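Local coordinates for protein thymidylate synthase A (Bacillus subtilis, PDB 1BKP) that catalyses the reductive methylation of dUMP to dTMP with 5,10-methylenetetrahydrofolate as methyl donor and reductant, probably with an active site shared across its homodimer, at residues T1-Q6 against Q46-S52. Residues are numbered along the deposited sequence; the frame is centred on the assembly and turned at random.
Sequences TQFDKQ and QMRFDNS
Q6 reaches from the first turn of the N-terminal helix 3-17 to strand 39-49 of the central mixed sheet of the thymidylate synthase fold. Its amide pairs with both R48 backbone groups, much as a neighbouring strand would. Q6 OE1 receives R48 N on a lone pair at 3.2 Å, and Q6 NE2 gives a straighter bond to R48 O at 2.9 Å. With Q6 cut back to an alanine, both R48 backbone groups would probably lose these partners and a gap would open beside F49.

Beside this amide the packing is tight. F3 CG stands anti to the backbone N (chi1 -179°), which carries the ring inward to M47 and F49. M47 SD lies 3.4 Å from F3 CE1, at the ring edge, a Met-aromatic contact. The F3 and F49 planes are nearly perpendicular, with F3 CD1 3.9 Å from F49 CZ. V192 of helix 188-206 touches both F3 and M47. T1 O lies in the plane of the F49 ring, at its edge.

The T1 end is looser and solvent-exposed. T1 CG2 rests against D50 OD1, and a water joins T1 OG1 to N51 N, weakly at the latter. D50 closes an Asx turn: its OD1 accepts S52 N at 3.0 Å and S52 OG at 2.7 Å.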
loop_
_atom_site.group_PDB
_atom_site.type_symbol
_atom_site.label_atom_id
_atom_site.label_comp_id
_atom_site.label_asym_id
_atom_site.label_seq_id
_atom_site.Cartn_x
_atom_site.Cartn_y
_atom_site.Cartn_z
ATOM N N THR A 1 22.166 -0.525 -9.740
ATOM C CA THR A 1 20.951 -1.111 -9.201
ATOM C C THR A 1 20.081 -1.485 -10.322
ATOM O O THR A 1 18.889 -1.264 -10.200
ATOM C CB THR A 1 20.182 -0.065 -8.370
ATOM O OG1 THR A 1 20.647 1.172 -8.783
ATOM C CG2 THR A 1 20.508 -0.140 -6.925
ATOM N N GLN A 2 20.623 -1.964 -11.451
ATOM C CA GLN A 2 19.795 -2.286 -12.508
ATOM C C GLN A 2 18.389 -2.811 -12.094
ATOM O O GLN A 2 18.105 -3.815 -11.368
ATOM C CB GLN A 2 20.377 -3.198 -13.686
ATOM C CG GLN A 2 20.932 -2.273 -15.012
ATOM C CD GLN A 2 19.967 -1.159 -15.556
ATOM O OE1 GLN A 2 20.429 -0.172 -16.116
ATOM N NE2 GLN A 2 18.650 -1.395 -15.526
ATOM N N PHE A 3 17.515 -2.088 -12.714
ATOM C CA PHE A 3 16.155 -2.463 -12.816
ATOM C C PHE A 3 16.195 -3.761 -13.689
ATOM O O PHE A 3 15.403 -4.620 -13.479
ATOM C CB PHE A 3 15.439 -1.351 -13.560
ATOM C CG PHE A 3 13.946 -1.581 -13.740
ATOM C CD1 PHE A 3 13.245 -2.509 -12.953
ATOM C CD2 PHE A 3 13.251 -0.914 -14.707
ATOM C CE1 PHE A 3 11.871 -2.756 -13.160
ATOM C CE2 PHE A 3 11.835 -1.199 -14.886
ATOM C CZ PHE A 3 11.194 -2.088 -14.131
ATOM N N ASP A 4 17.105 -3.915 -14.649
ATOM C CA ASP A 4 17.117 -5.117 -15.497
ATOM C C ASP A 4 17.280 -6.307 -14.615
ATOM O O ASP A 4 16.671 -7.324 -14.840
ATOM C CB ASP A 4 18.337 -5.121 -16.426
ATOM C CG ASP A 4 18.215 -4.106 -17.590
ATOM O OD1 ASP A 4 17.191 -4.122 -18.251
ATOM O OD2 ASP A 4 19.199 -3.430 -17.906
ATOM N N LYS A 5 18.183 -6.228 -13.642
ATOM C CA LYS A 5 18.398 -7.392 -12.762
ATOM C C LYS A 5 17.200 -7.776 -11.923
ATOM O O LYS A 5 16.798 -8.917 -11.864
ATOM C CB LYS A 5 19.605 -7.122 -11.840
ATOM C CG LYS A 5 20.880 -7.103 -12.693
ATOM C CD LYS A 5 22.152 -7.092 -11.896
ATOM C CE LYS A 5 23.305 -6.911 -12.844
ATOM N NZ LYS A 5 23.207 -7.990 -13.879
ATOM N N GLN A 6 16.587 -6.763 -11.316
ATOM C CA GLN A 6 15.437 -7.006 -10.479
ATOM C C GLN A 6 14.267 -7.403 -11.271
ATOM O O GLN A 6 13.493 -8.260 -10.828
ATOM C CB GLN A 6 15.127 -5.749 -9.629
ATOM C CG GLN A 6 16.241 -5.524 -8.591
ATOM C CD GLN A 6 15.841 -4.396 -7.595
ATOM O OE1 GLN A 6 14.779 -4.458 -6.997
ATOM N NE2 GLN A 6 16.632 -3.375 -7.500
ATOM N N GLN A 46 8.368 -6.624 -4.679
ATOM C CA GLN A 46 8.902 -5.306 -4.362
ATOM C C GLN A 46 10.236 -5.061 -5.076
ATOM O O GLN A 46 11.067 -5.960 -5.121
ATOM C CB GLN A 46 9.170 -5.206 -2.830
ATOM C CG GLN A 46 9.738 -3.855 -2.483
ATOM C CD GLN A 46 9.942 -3.634 -1.016
ATOM O OE1 GLN A 46 11.058 -3.769 -0.555
ATOM N NE2 GLN A 46 8.896 -3.228 -0.292
ATOM N N MET A 47 10.429 -3.858 -5.621
ATOM C CA MET A 47 11.730 -3.492 -6.201
ATOM C C MET A 47 12.151 -2.263 -5.425
ATOM O O MET A 47 11.265 -1.429 -5.099
ATOM C CB MET A 47 11.594 -3.184 -7.719
ATOM C CG MET A 47 11.274 -4.486 -8.481
ATOM S SD MET A 47 10.964 -4.146 -10.247
ATOM C CE MET A 47 9.540 -3.344 -10.151
ATOM N N ARG A 48 13.465 -2.176 -5.105
ATOM C CA ARG A 48 13.985 -1.007 -4.348
ATOM C C ARG A 48 15.244 -0.552 -5.061
ATOM O O ARG A 48 16.062 -1.402 -5.443
ATOM C CB ARG A 48 14.429 -1.396 -2.939
ATOM C CG ARG A 48 13.417 -2.102 -2.133
ATOM C CD ARG A 48 13.989 -2.380 -0.740
ATOM N NE ARG A 48 14.167 -1.273 0.219
ATOM C CZ ARG A 48 13.430 -1.166 1.349
ATOM N NH1 ARG A 48 12.362 -1.943 1.549
ATOM N NH2 ARG A 48 13.684 -0.230 2.230
ATOM N N PHE A 49 15.432 0.753 -5.126
ATOM C CA PHE A 49 16.591 1.337 -5.802
ATOM C C PHE A 49 17.146 2.443 -4.901
ATOM O O PHE A 49 16.391 3.215 -4.246
ATOM C CB PHE A 49 16.132 1.933 -7.134
ATOM C CG PHE A 49 15.428 0.954 -7.984
ATOM C CD1 PHE A 49 16.151 0.115 -8.843
ATOM C CD2 PHE A 49 14.068 0.889 -7.984
ATOM C CE1 PHE A 49 15.476 -0.714 -9.656
ATOM C CE2 PHE A 49 13.417 0.038 -8.822
ATOM C CZ PHE A 49 14.096 -0.739 -9.641
ATOM N N ASP A 50 18.449 2.608 -4.987
ATOM C CA ASP A 50 19.084 3.591 -4.128
ATOM C C ASP A 50 19.271 4.931 -4.861
ATOM O O ASP A 50 19.798 5.926 -4.334
ATOM C CB ASP A 50 20.405 3.010 -3.603
ATOM C CG ASP A 50 21.423 2.731 -4.696
ATOM O OD1 ASP A 50 21.176 2.961 -5.880
ATOM O OD2 ASP A 50 22.523 2.295 -4.340
ATOM N N ASN A 51 18.779 4.977 -6.088
ATOM C CA ASN A 51 18.873 6.163 -6.907
ATOM C C ASN A 51 20.263 6.527 -7.438
ATOM O O ASN A 51 20.492 7.665 -7.921
ATOM C CB ASN A 51 18.153 7.375 -6.246
ATOM C CG ASN A 51 16.690 7.476 -6.712
ATOM O OD1 ASN A 51 16.431 7.352 -7.907
ATOM N ND2 ASN A 51 15.724 7.646 -5.752
ATOM N N SER A 52 21.172 5.560 -7.419
ATOM C CA SER A 52 22.519 5.819 -7.945
ATOM C C SER A 52 22.407 5.766 -9.463
ATOM O O SER A 52 23.241 6.261 -10.170
ATOM C CB SER A 52 23.508 4.819 -7.410
ATOM O OG SER A 52 23.069 3.492 -7.665
HETATM O O HOH W 1 18.909 3.323 -8.510
#